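Local coordinates for protein GDP-mannose-dependent alpha-(1-6)-phosphatidylinositol monomannoside mannosyltransferase (Corynebacterium glutamicum, PDB 3OKP) that belongs to the GT-B glycosyltransferases and is a mannosyltransferase whose two domains each carry a parallel beta sheet of Rossmann type, at residues 93-98 with 115-120; 9-14 with 37-42; 129-134 with 156-161. All blocks are in the same frame, centred on the assembly; numbering follows the deposited sequence.

Interaction 1 of 3, residues 93-98 with 115-120; sequences GAAAPL and ASTHGH
H118 meets G93 through a hydrogen bond from side chain to backbone: NE2 of the imidazole donates to G93 O over 2.8 Å, nearly straight at 170°. The acceptor lies almost in the ring plane, and the donor arrives in the carbonyl plane of G93. With CG anti to its own carbonyl carbon (chi1 -53°), the H118 ring swings toward the 93-98 loop and presents its NE2 edge. A second bond is purely backbone, from A95 N to S116 O at 2.9 Å. It is bent to 132°, and the donor stands above the carbonyl plane.

One weaker polar contact adds to this seam, a CA-H...O approach of A94 CA to S116 O at 3.3 Å. S116 CB lies in van der Waals contact with G93 O at 3.4 Å. The hydroxyl of S116 is engaged elsewhere, with W91 NE1 and T145 OG1.

The apolar part is small and mostly methyl on methyl. A95 CB packs on A115 CB at 3.9 Å and reaches T117 CG2 at 4.1 Å.

Here the ends of the neighbouring parallel strands 89-92 and 112-116 run into loops, and the H118 side chain lies about 9 Å from the bound guanosine-5'-diphosphate-alpha-D-mannose. Together with the edge-to-face contact between H118 and Y24, the NE2 bond would restrain the rotation of the ring, with NE2 as the donor.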
ATOM      1  N   GLY A  93       1.889   9.613  12.422  1.00 10.26           N
ATOM      2  CA  GLY A  93       1.439   8.809  11.284  1.00 11.00           C
ATOM      3  C   GLY A  93       2.415   8.796  10.125  1.00 11.44           C
ATOM      4  O   GLY A  93       2.492   7.818   9.376  1.00 11.79           O
ATOM      5  N   ALA A  94       3.145   9.897   9.976  1.00 11.74           N
ATOM      6  CA  ALA A  94       4.242   9.996   9.027  1.00 12.22           C
ATOM      7  C   ALA A  94       5.415  10.629   9.761  1.00 12.50           C
ATOM      8  O   ALA A  94       5.263  11.667  10.408  1.00 12.65           O
ATOM      9  CB  ALA A  94       3.837  10.826   7.814  1.00 12.45           C
ATOM     10  N   ALA A  95       6.578   9.988   9.672  1.00 12.85           N
ATOM     11  CA  ALA A  95       7.751  10.385  10.454  1.00 13.00           C
ATOM     12  C   ALA A  95       8.289  11.768  10.087  1.00 13.28           C
ATOM     13  O   ALA A  95       8.408  12.639  10.950  1.00 13.33           O
ATOM     14  CB  ALA A  95       8.848   9.326  10.341  1.00 13.16           C
ATOM     15  N   ALA A  96       8.606  11.969   8.811  1.00 13.43           N
ATOM     16  CA  ALA A  96       9.205  13.224   8.358  1.00 13.78           C
ATOM     17  C   ALA A  96       8.155  14.176   7.781  1.00 13.60           C
ATOM     18  O   ALA A  96       7.418  13.793   6.872  1.00 13.80           O
ATOM     19  CB  ALA A  96      10.299  12.947   7.334  1.00 14.26           C
ATOM     20  N   PRO A  97       8.093  15.425   8.288  1.00 13.40           N
ATOM     21  CA  PRO A  97       8.906  16.018   9.350  1.00 13.13           C
ATOM     22  C   PRO A  97       8.277  16.106  10.755  1.00 12.60           C
ATOM     23  O   PRO A  97       8.953  16.558  11.682  1.00 12.69           O
ATOM     24  CB  PRO A  97       9.128  17.437   8.823  1.00 13.61           C
ATOM     25  CG  PRO A  97       7.826  17.760   8.096  1.00 13.71           C
ATOM     26  CD  PRO A  97       7.178  16.429   7.711  1.00 13.53           C
ATOM     27  N   LEU A  98       7.018  15.694  10.922  1.00 11.83           N
ATOM     28  CA  LEU A  98       6.297  15.938  12.188  1.00 11.52           C
ATOM     29  C   LEU A  98       6.886  15.275  13.438  1.00 11.30           C
ATOM     30  O   LEU A  98       6.751  15.812  14.541  1.00 11.34           O
ATOM     31  CB  LEU A  98       4.802  15.607  12.072  1.00 11.21           C
ATOM     32  CG  LEU A  98       3.870  16.627  11.408  1.00 11.25           C
ATOM     33  CD1 LEU A  98       2.446  16.088  11.406  1.00 10.65           C
ATOM     34  CD2 LEU A  98       3.927  18.001  12.082  1.00 11.19           C
ATOM     35  N   ALA A 115       6.746   6.465  15.374  1.00 10.70           N
ATOM     36  CA  ALA A 115       6.651   7.148  14.086  1.00 10.68           C
ATOM     37  C   ALA A 115       6.645   6.134  12.942  1.00 10.87           C
ATOM     38  O   ALA A 115       7.449   5.195  12.930  1.00 10.95           O
ATOM     39  CB  ALA A 115       7.788   8.155  13.918  1.00 10.80           C
ATOM     40  N   SER A 116       5.731   6.324  11.993  1.00 10.89           N
ATOM     41  CA  SER A 116       5.607   5.428  10.842  1.00 11.36           C
ATOM     42  C   SER A 116       6.259   6.012   9.594  1.00 11.69           C
ATOM     43  O   SER A 116       5.988   7.151   9.216  1.00 11.71           O
ATOM     44  CB  SER A 116       4.138   5.091  10.558  1.00 11.19           C
ATOM     45  OG  SER A 116       3.586   4.266  11.574  1.00 11.41           O
ATOM     46  N   THR A 117       7.128   5.226   8.966  1.00 12.26           N
ATOM     47  CA  THR A 117       7.705   5.598   7.680  1.00 12.80           C
ATOM     48  C   THR A 117       6.886   4.968   6.566  1.00 13.39           C
ATOM     49  O   THR A 117       6.155   3.996   6.792  1.00 13.16           O
ATOM     50  CB  THR A 117       9.177   5.155   7.543  1.00 13.03           C
ATOM     51  OG1 THR A 117       9.263   3.726   7.621  1.00 12.69           O
ATOM     52  CG2 THR A 117      10.039   5.792   8.629  1.00 12.70           C
ATOM     53  N   HIS A 118       7.006   5.530   5.367  1.00 14.22           N
ATOM     54  CA  HIS A 118       6.297   5.015   4.203  1.00 15.14           C
ATOM     55  C   HIS A 118       7.257   4.911   3.015  1.00 16.22           C
ATOM     56  O   HIS A 118       8.147   4.065   3.020  1.00 16.75           O
ATOM     57  CB  HIS A 118       5.062   5.879   3.907  1.00 14.97           C
ATOM     58  CG  HIS A 118       4.162   6.060   5.092  1.00 14.41           C
ATOM     59  ND1 HIS A 118       3.130   5.194   5.382  1.00 14.10           N
ATOM     60  CD2 HIS A 118       4.164   6.987   6.079  1.00 13.65           C
ATOM     61  CE1 HIS A 118       2.525   5.589   6.488  1.00 13.92           C
ATOM     62  NE2 HIS A 118       3.134   6.673   6.932  1.00 13.52           N
ATOM     63  N   GLY A 119       7.097   5.777   2.019  1.00 17.21           N
ATOM     64  CA  GLY A 119       7.984   5.777   0.853  1.00 18.38           C
ATOM     65  C   GLY A 119       9.016   6.892   0.854  1.00 18.98           C
ATOM     66  O   GLY A 119      10.168   6.681   0.466  1.00 19.44           O
ATOM     67  N   HIS A 120       8.600   8.075   1.303  1.00 19.13           N
ATOM     68  CA  HIS A 120       9.394   9.301   1.180  1.00 19.76           C
ATOM     69  C   HIS A 120      10.737   9.287   1.917  1.00 19.89           C
ATOM     70  O   HIS A 120      11.702   9.885   1.442  1.00 20.45           O
ATOM     71  CB  HIS A 120       8.572  10.519   1.622  1.00 19.65           C
TER

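Interaction 2 of 3, residues 9-14 with 37-42; sequences VVTNDF and IVVFAS
Strands 7-11 and 37-42, the two strands of a beta-alpha-beta unit connected by helix 20-29, meet here as parallel neighbours, V9 beside V39, V10 beside F40 and T11 beside A41. Their ladder begins with V9 N to V38 O at 2.8 Å, continues with F40 N to V9 O at 2.7 Å and T11 N to F40 O at 3.1 Å, and ends in a weak bond from S42 N to T11 O.

Just beyond, S42 OG donates to N12 OD1 at 2.7 Å from above the amide's carbonyl plane; the same OD1 also accepts from M68 N. T11 OG1 takes the D13 backbone N-H, an ST turn that bends the chain as it leaves the sheet.

F14 then folds back over the face that carries V39 and A41. With CG anti to its N (chi1 -161°), its ring receives V39 CG1 over the centre of one face, 4.0 Å from the centroid, a CH-pi contact. F14 CB rests on A41 CB at 3.8 Å. On the other face, the side packed against helix 72-84, V10 CG1 meets F40 CD2 at 4.3 Å.

Such a crossover between adjacent parallel strands is the repeating unit of the Rossmann-like domains of GT-B enzymes.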
ATOM      1  N   VAL A   9      -2.707  10.177  17.881  1.00 10.05           N
ATOM      2  CA  VAL A   9      -2.182  10.134  16.518  1.00  9.85           C
ATOM      3  C   VAL A   9      -2.009  11.564  16.007  1.00  9.79           C
ATOM      4  O   VAL A   9      -2.981  12.321  15.916  1.00 10.09           O
ATOM      5  CB  VAL A   9      -3.109   9.327  15.566  1.00  9.67           C
ATOM      6  CG1 VAL A   9      -2.508   9.243  14.165  1.00  9.70           C
ATOM      7  CG2 VAL A   9      -3.374   7.927  16.119  1.00  9.83           C
ATOM      8  N   VAL A  10      -0.767  11.926  15.693  1.00  9.62           N
ATOM      9  CA  VAL A  10      -0.421  13.276  15.246  1.00  9.58           C
ATOM     10  C   VAL A  10      -0.102  13.225  13.757  1.00  9.56           C
ATOM     11  O   VAL A  10       0.836  12.542  13.344  1.00  9.24           O
ATOM     12  CB  VAL A  10       0.787  13.845  16.040  1.00  9.70           C
ATOM     13  CG1 VAL A  10       1.184  15.231  15.523  1.00  9.75           C
ATOM     14  CG2 VAL A  10       0.475  13.896  17.531  1.00  9.37           C
ATOM     15  N   THR A  11      -0.880  13.947  12.954  1.00  9.76           N
ATOM     16  CA  THR A  11      -0.809  13.777  11.502  1.00  9.94           C
ATOM     17  C   THR A  11      -1.315  14.965  10.681  1.00 10.37           C
ATOM     18  O   THR A  11      -2.306  15.610  11.032  1.00 10.34           O
ATOM     19  CB  THR A  11      -1.538  12.465  11.056  1.00  9.86           C
ATOM     20  OG1 THR A  11      -1.390  12.274   9.646  1.00 10.09           O
ATOM     21  CG2 THR A  11      -3.027  12.485  11.429  1.00  9.79           C
ATOM     22  N   ASN A  12      -0.612  15.234   9.583  1.00 10.69           N
ATOM     23  CA  ASN A  12      -1.084  16.144   8.550  1.00 11.23           C
ATOM     24  C   ASN A  12      -1.896  15.387   7.493  1.00 11.67           C
ATOM     25  O   ASN A  12      -2.501  15.995   6.611  1.00 12.06           O
ATOM     26  CB  ASN A  12       0.106  16.855   7.895  1.00 11.34           C
ATOM     27  CG  ASN A  12      -0.320  17.968   6.950  1.00 11.35           C
ATOM     28  OD1 ASN A  12      -1.103  18.842   7.315  1.00 10.42           O
ATOM     29  ND2 ASN A  12       0.198  17.937   5.728  1.00 10.80           N
ATOM     30  N   ASP A  13      -1.903  14.060   7.595  1.00 11.82           N
ATOM     31  CA  ASP A  13      -2.513  13.197   6.586  1.00 12.67           C
ATOM     32  C   ASP A  13      -3.700  12.427   7.164  1.00 12.66           C
ATOM     33  O   ASP A  13      -3.538  11.332   7.695  1.00 13.02           O
ATOM     34  CB  ASP A  13      -1.482  12.201   6.040  1.00 12.63           C
ATOM     35  CG  ASP A  13      -0.200  12.869   5.577  1.00 13.68           C
ATOM     36  OD1 ASP A  13      -0.258  13.736   4.676  1.00 14.25           O
ATOM     37  OD2 ASP A  13       0.873  12.512   6.111  1.00 14.85           O
ATOM     38  N   PHE A  14      -4.890  13.006   7.059  1.00 13.11           N
ATOM     39  CA  PHE A  14      -6.097  12.381   7.594  1.00 12.97           C
ATOM     40  C   PHE A  14      -7.265  12.638   6.644  1.00 13.48           C
ATOM     41  O   PHE A  14      -7.301  13.680   5.989  1.00 13.80           O
ATOM     42  CB  PHE A  14      -6.397  12.931   8.998  1.00 12.72           C
ATOM     43  CG  PHE A  14      -7.318  12.061   9.819  1.00 12.63           C
ATOM     44  CD1 PHE A  14      -6.897  10.818  10.286  1.00 12.34           C
ATOM     45  CD2 PHE A  14      -8.600  12.497  10.144  1.00 12.69           C
ATOM     46  CE1 PHE A  14      -7.746  10.010  11.046  1.00 11.83           C
ATOM     47  CE2 PHE A  14      -9.456  11.699  10.906  1.00 12.78           C
ATOM     48  CZ  PHE A  14      -9.026  10.454  11.358  1.00 12.37           C
ATOM     49  N   ILE A  37      -8.082   5.765  21.386  1.00 13.37           N
ATOM     50  CA  ILE A  37      -7.517   6.531  20.277  1.00 12.82           C
ATOM     51  C   ILE A  37      -8.029   7.968  20.265  1.00 12.58           C
ATOM     52  O   ILE A  37      -9.236   8.206  20.381  1.00 12.81           O
ATOM     53  CB  ILE A  37      -7.848   5.880  18.899  1.00 12.94           C
ATOM     54  CG1 ILE A  37      -7.203   4.491  18.763  1.00 13.33           C
ATOM     55  CG2 ILE A  37      -7.455   6.814  17.740  1.00 12.72           C
ATOM     56  CD1 ILE A  37      -5.691   4.494  18.477  1.00 14.26           C
ATOM     57  N   VAL A  38      -7.099   8.915  20.133  1.00 11.69           N
ATOM     58  CA  VAL A  38      -7.422  10.313  19.851  1.00 11.23           C
ATOM     59  C   VAL A  38      -6.563  10.764  18.666  1.00 10.46           C
ATOM     60  O   VAL A  38      -5.384  10.419  18.590  1.00 10.10           O
ATOM     61  CB  VAL A  38      -7.165  11.246  21.072  1.00 11.47           C
ATOM     62  CG1 VAL A  38      -7.652  12.666  20.781  1.00 11.49           C
ATOM     63  CG2 VAL A  38      -7.845  10.710  22.335  1.00 12.12           C
ATOM     64  N   VAL A  39      -7.157  11.512  17.741  1.00 10.18           N
ATOM     65  CA  VAL A  39      -6.424  12.035  16.585  1.00  9.81           C
ATOM     66  C   VAL A  39      -6.268  13.552  16.681  1.00  9.86           C
ATOM     67  O   VAL A  39      -7.213  14.260  17.035  1.00 10.06           O
ATOM     68  CB  VAL A  39      -7.095  11.648  15.236  1.00  9.91           C
ATOM     69  CG1 VAL A  39      -6.321  12.223  14.044  1.00  9.51           C
ATOM     70  CG2 VAL A  39      -7.207  10.130  15.105  1.00  9.74           C
ATOM     71  N   PHE A  40      -5.060  14.023  16.383  1.00  9.59           N
ATOM     72  CA  PHE A  40      -4.749  15.444  16.244  1.00  9.77           C
ATOM     73  C   PHE A  40      -4.323  15.673  14.790  1.00  9.94           C
ATOM     74  O   PHE A  40      -3.226  15.280  14.380  1.00  9.42           O
ATOM     75  CB  PHE A  40      -3.645  15.839  17.241  1.00  9.72           C
ATOM     76  CG  PHE A  40      -3.259  17.301  17.210  1.00  9.99           C
ATOM     77  CD1 PHE A  40      -4.230  18.305  17.212  1.00 10.30           C
ATOM     78  CD2 PHE A  40      -1.913  17.672  17.216  1.00  9.94           C
ATOM     79  CE1 PHE A  40      -3.868  19.653  17.195  1.00 10.41           C
ATOM     80  CE2 PHE A  40      -1.537  19.016  17.201  1.00  9.55           C
ATOM     81  CZ  PHE A  40      -2.516  20.009  17.188  1.00 10.06           C
ATOM     82  N   ALA A  41      -5.212  16.286  14.009  1.00 10.38           N
ATOM     83  CA  ALA A  41      -5.022  16.401  12.561  1.00 10.75           C
ATOM     84  C   ALA A  41      -5.246  17.815  12.026  1.00 11.41           C
ATOM     85  O   ALA A  41      -6.048  18.574  12.567  1.00 11.56           O
ATOM     86  CB  ALA A  41      -5.925  15.407  11.831  1.00 10.52           C
ATOM     87  N   SER A  42      -4.533  18.155  10.954  1.00 11.87           N
ATOM     88  CA  SER A  42      -4.746  19.414  10.236  1.00 13.01           C
ATOM     89  C   SER A  42      -6.138  19.467   9.590  1.00 13.81           C
ATOM     90  O   SER A  42      -6.837  18.451   9.513  1.00 13.61           O
ATOM     91  CB  SER A  42      -3.662  19.607   9.174  1.00 13.01           C
ATOM     92  OG  SER A  42      -3.645  18.524   8.264  1.00 13.18           O
TER

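Interaction 3 of 3, residues 129-134 with 156-161; sequences GSRQSL and KSAFGS
S157 OG has two polar partners: R131 NH2 donates to it at 2.7 Å, and a water lies 2.7 Å from the same OG. The contact packs helix 128-140 against the last turn of helix 149-159, in the sheet-flanking helical layer of a Rossmann-like domain. The water also accepts from R131 NH1 at 2.9 Å and, weakly, from A158 N, so it bridges the guanidinium to the helix backbone.

R131 reaches this place by a chain extended as far as NE, with CG anti to the backbone N (chi1 -170°), after which the guanidinium turns out of line (chi4 88°). It holds S157 OG at the edge, close to its plane. A158 CA stands over the centre of one face, and A158 CB comes within 3.5 Å of R131 NH1. NH1 has a further acceptor in S125 O.

One turn further along helix 128-140, the contact becomes apolar. L134 CD2 packs on A158 CB at 3.8 Å, so the small alanine side chain sits between arginine and leucine. The F159 ring, itself edge-to-face with F155, takes L134 over one face in a CH-pi contact: L134 CG, 3.9 Å from the centroid, stands toward the rim, 3.6 Å from F159 CZ.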
ATOM      1  N   GLY A 129      21.355  17.100   4.662  1.00 28.37           N
ATOM      2  CA  GLY A 129      20.448  17.777   5.587  1.00 27.66           C
ATOM      3  C   GLY A 129      19.264  16.932   6.022  1.00 26.74           C
ATOM      4  O   GLY A 129      18.964  16.842   7.219  1.00 26.28           O
ATOM      5  N   SER A 130      18.589  16.314   5.053  1.00 26.27           N
ATOM      6  CA  SER A 130      17.423  15.476   5.333  1.00 25.37           C
ATOM      7  C   SER A 130      17.805  14.226   6.123  1.00 24.87           C
ATOM      8  O   SER A 130      17.012  13.723   6.922  1.00 24.36           O
ATOM      9  CB  SER A 130      16.686  15.104   4.042  1.00 25.39           C
ATOM     10  OG  SER A 130      17.528  14.415   3.137  1.00 26.13           O
ATOM     11  N   ARG A 131      19.026  13.745   5.902  1.00 25.13           N
ATOM     12  CA  ARG A 131      19.571  12.607   6.636  1.00 24.82           C
ATOM     13  C   ARG A 131      19.794  12.956   8.110  1.00 24.36           C
ATOM     14  O   ARG A 131      19.549  12.131   8.993  1.00 24.01           O
ATOM     15  CB  ARG A 131      20.874  12.134   5.990  1.00 25.54           C
ATOM     16  CG  ARG A 131      21.390  10.819   6.519  1.00 26.39           C
ATOM     17  CD  ARG A 131      22.614  10.344   5.758  1.00 27.89           C
ATOM     18  NE  ARG A 131      23.174   9.150   6.388  1.00 28.85           N
ATOM     19  CZ  ARG A 131      22.808   7.904   6.107  1.00 28.74           C
ATOM     20  NH1 ARG A 131      21.880   7.660   5.188  1.00 28.43           N
ATOM     21  NH2 ARG A 131      23.380   6.893   6.748  1.00 29.47           N
ATOM     22  N   GLN A 132      20.251  14.182   8.366  1.00 24.21           N
ATOM     23  CA  GLN A 132      20.433  14.677   9.731  1.00 23.77           C
ATOM     24  C   GLN A 132      19.095  14.809  10.466  1.00 22.80           C
ATOM     25  O   GLN A 132      19.018  14.562  11.670  1.00 22.52           O
ATOM     26  CB  GLN A 132      21.175  16.016   9.729  1.00 24.42           C
ATOM     27  N   SER A 133      18.052  15.196   9.732  1.00 22.05           N
ATOM     28  CA  SER A 133      16.691  15.260  10.272  1.00 21.18           C
ATOM     29  C   SER A 133      16.184  13.872  10.661  1.00 20.31           C
ATOM     30  O   SER A 133      15.553  13.706  11.705  1.00 19.82           O
ATOM     31  CB  SER A 133      15.736  15.907   9.266  1.00 21.14           C
ATOM     32  OG  SER A 133      15.963  17.302   9.173  1.00 22.49           O
ATOM     33  N   LEU A 134      16.471  12.885   9.812  1.00 19.90           N
ATOM     34  CA  LEU A 134      16.130  11.490  10.082  1.00 19.24           C
ATOM     35  C   LEU A 134      16.807  10.969  11.348  1.00 19.19           C
ATOM     36  O   LEU A 134      16.195  10.233  12.124  1.00 18.70           O
ATOM     37  CB  LEU A 134      16.479  10.608   8.878  1.00 19.44           C
ATOM     38  CG  LEU A 134      15.356  10.145   7.940  1.00 19.15           C
ATOM     39  CD1 LEU A 134      14.350  11.237   7.580  1.00 18.67           C
ATOM     40  CD2 LEU A 134      15.933   9.486   6.683  1.00 19.45           C
ATOM     41  N   LYS A 156      17.785   2.711   7.255  1.00 18.13           N
ATOM     42  CA  LYS A 156      18.096   2.283   8.628  1.00 18.59           C
ATOM     43  C   LYS A 156      19.270   3.045   9.256  1.00 18.97           C
ATOM     44  O   LYS A 156      19.158   3.542  10.379  1.00 18.75           O
ATOM     45  CB  LYS A 156      18.349   0.773   8.697  1.00 18.92           C
ATOM     46  CG  LYS A 156      18.273   0.199  10.109  1.00 19.49           C
ATOM     47  CD  LYS A 156      18.672  -1.270  10.142  1.00 20.10           C
ATOM     48  CE  LYS A 156      18.441  -1.883  11.518  1.00 21.53           C
ATOM     49  NZ  LYS A 156      19.360  -1.329  12.560  1.00 23.11           N
ATOM     50  N   SER A 157      20.382   3.139   8.525  1.00 19.56           N
ATOM     51  CA  SER A 157      21.586   3.812   9.026  1.00 20.08           C
ATOM     52  C   SER A 157      21.361   5.300   9.314  1.00 19.76           C
ATOM     53  O   SER A 157      21.985   5.861  10.217  1.00 20.04           O
ATOM     54  CB  SER A 157      22.767   3.616   8.066  1.00 20.86           C
ATOM     55  OG  SER A 157      22.552   4.278   6.833  1.00 21.03           O
ATOM     56  N   ALA A 158      20.462   5.924   8.550  1.00 19.23           N
ATOM     57  CA  ALA A 158      20.123   7.336   8.736  1.00 18.86           C
ATOM     58  C   ALA A 158      19.420   7.598  10.071  1.00 18.40           C
ATOM     59  O   ALA A 158      19.754   8.556  10.770  1.00 18.40           O
ATOM     60  CB  ALA A 158      19.283   7.846   7.573  1.00 18.49           C
ATOM     61  N   PHE A 159      18.458   6.742  10.421  1.00 17.90           N
ATOM     62  CA  PHE A 159      17.725   6.864  11.683  1.00 17.68           C
ATOM     63  C   PHE A 159      18.582   6.547  12.913  1.00 18.33           C
ATOM     64  O   PHE A 159      18.372   7.121  13.984  1.00 18.18           O
ATOM     65  CB  PHE A 159      16.467   5.983  11.674  1.00 16.92           C
ATOM     66  CG  PHE A 159      15.324   6.565  10.885  1.00 16.28           C
ATOM     67  CD1 PHE A 159      15.063   6.128   9.588  1.00 15.63           C
ATOM     68  CD2 PHE A 159      14.509   7.553  11.435  1.00 15.18           C
ATOM     69  CE1 PHE A 159      14.003   6.660   8.851  1.00 15.27           C
ATOM     70  CE2 PHE A 159      13.452   8.096  10.706  1.00 15.05           C
ATOM     71  CZ  PHE A 159      13.196   7.646   9.411  1.00 15.07           C
ATOM     72  N   GLY A 160      19.542   5.640  12.749  1.00 19.21           N
ATOM     73  CA  GLY A 160      20.426   5.240  13.844  1.00 20.15           C
ATOM     74  C   GLY A 160      19.871   4.069  14.632  1.00 20.37           C
ATOM     75  O   GLY A 160      18.844   3.494  14.259  1.00 20.05           O
ATOM     76  N   SER A 161      20.537   3.728  15.732  1.00 21.13           N
ATOM     77  CA  SER A 161      20.204   2.517  16.491  1.00 21.62           C
ATOM     78  C   SER A 161      19.334   2.728  17.742  1.00 21.44           C
ATOM     79  O   SER A 161      19.011   1.760  18.439  1.00 21.75           O
ATOM     80  CB  SER A 161      21.479   1.737  16.849  1.00 22.60           C
ATOM     81  OG  SER A 161      22.305   2.469  17.736  1.00 23.46           O
TER
HETATM   82  O   HOH W   1      20.415   5.131   5.510  1.00 16.99           O

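From the N terminus, the three contacts follow in series, each closed before the next opens, with none nested or crossing. Interaction 2 closes first, around helix 20-29, and pairs two strands of the seven-stranded sheet. Interaction 1 follows across strand 89-92's exit and strand 112-116, closing a loop that holds helix 102-107. The two touch where G93 N probably bonds to V10 O and A94 CB packs on D13. Interaction 3 then joins two flanking helices across the loop that includes strand 143-146, meeting interaction 1 through T117 CG2 and F159 CZ. Interactions 2 and 3 stay about 14 Å apart at their nearest atoms; interaction 1, touching both, connects them.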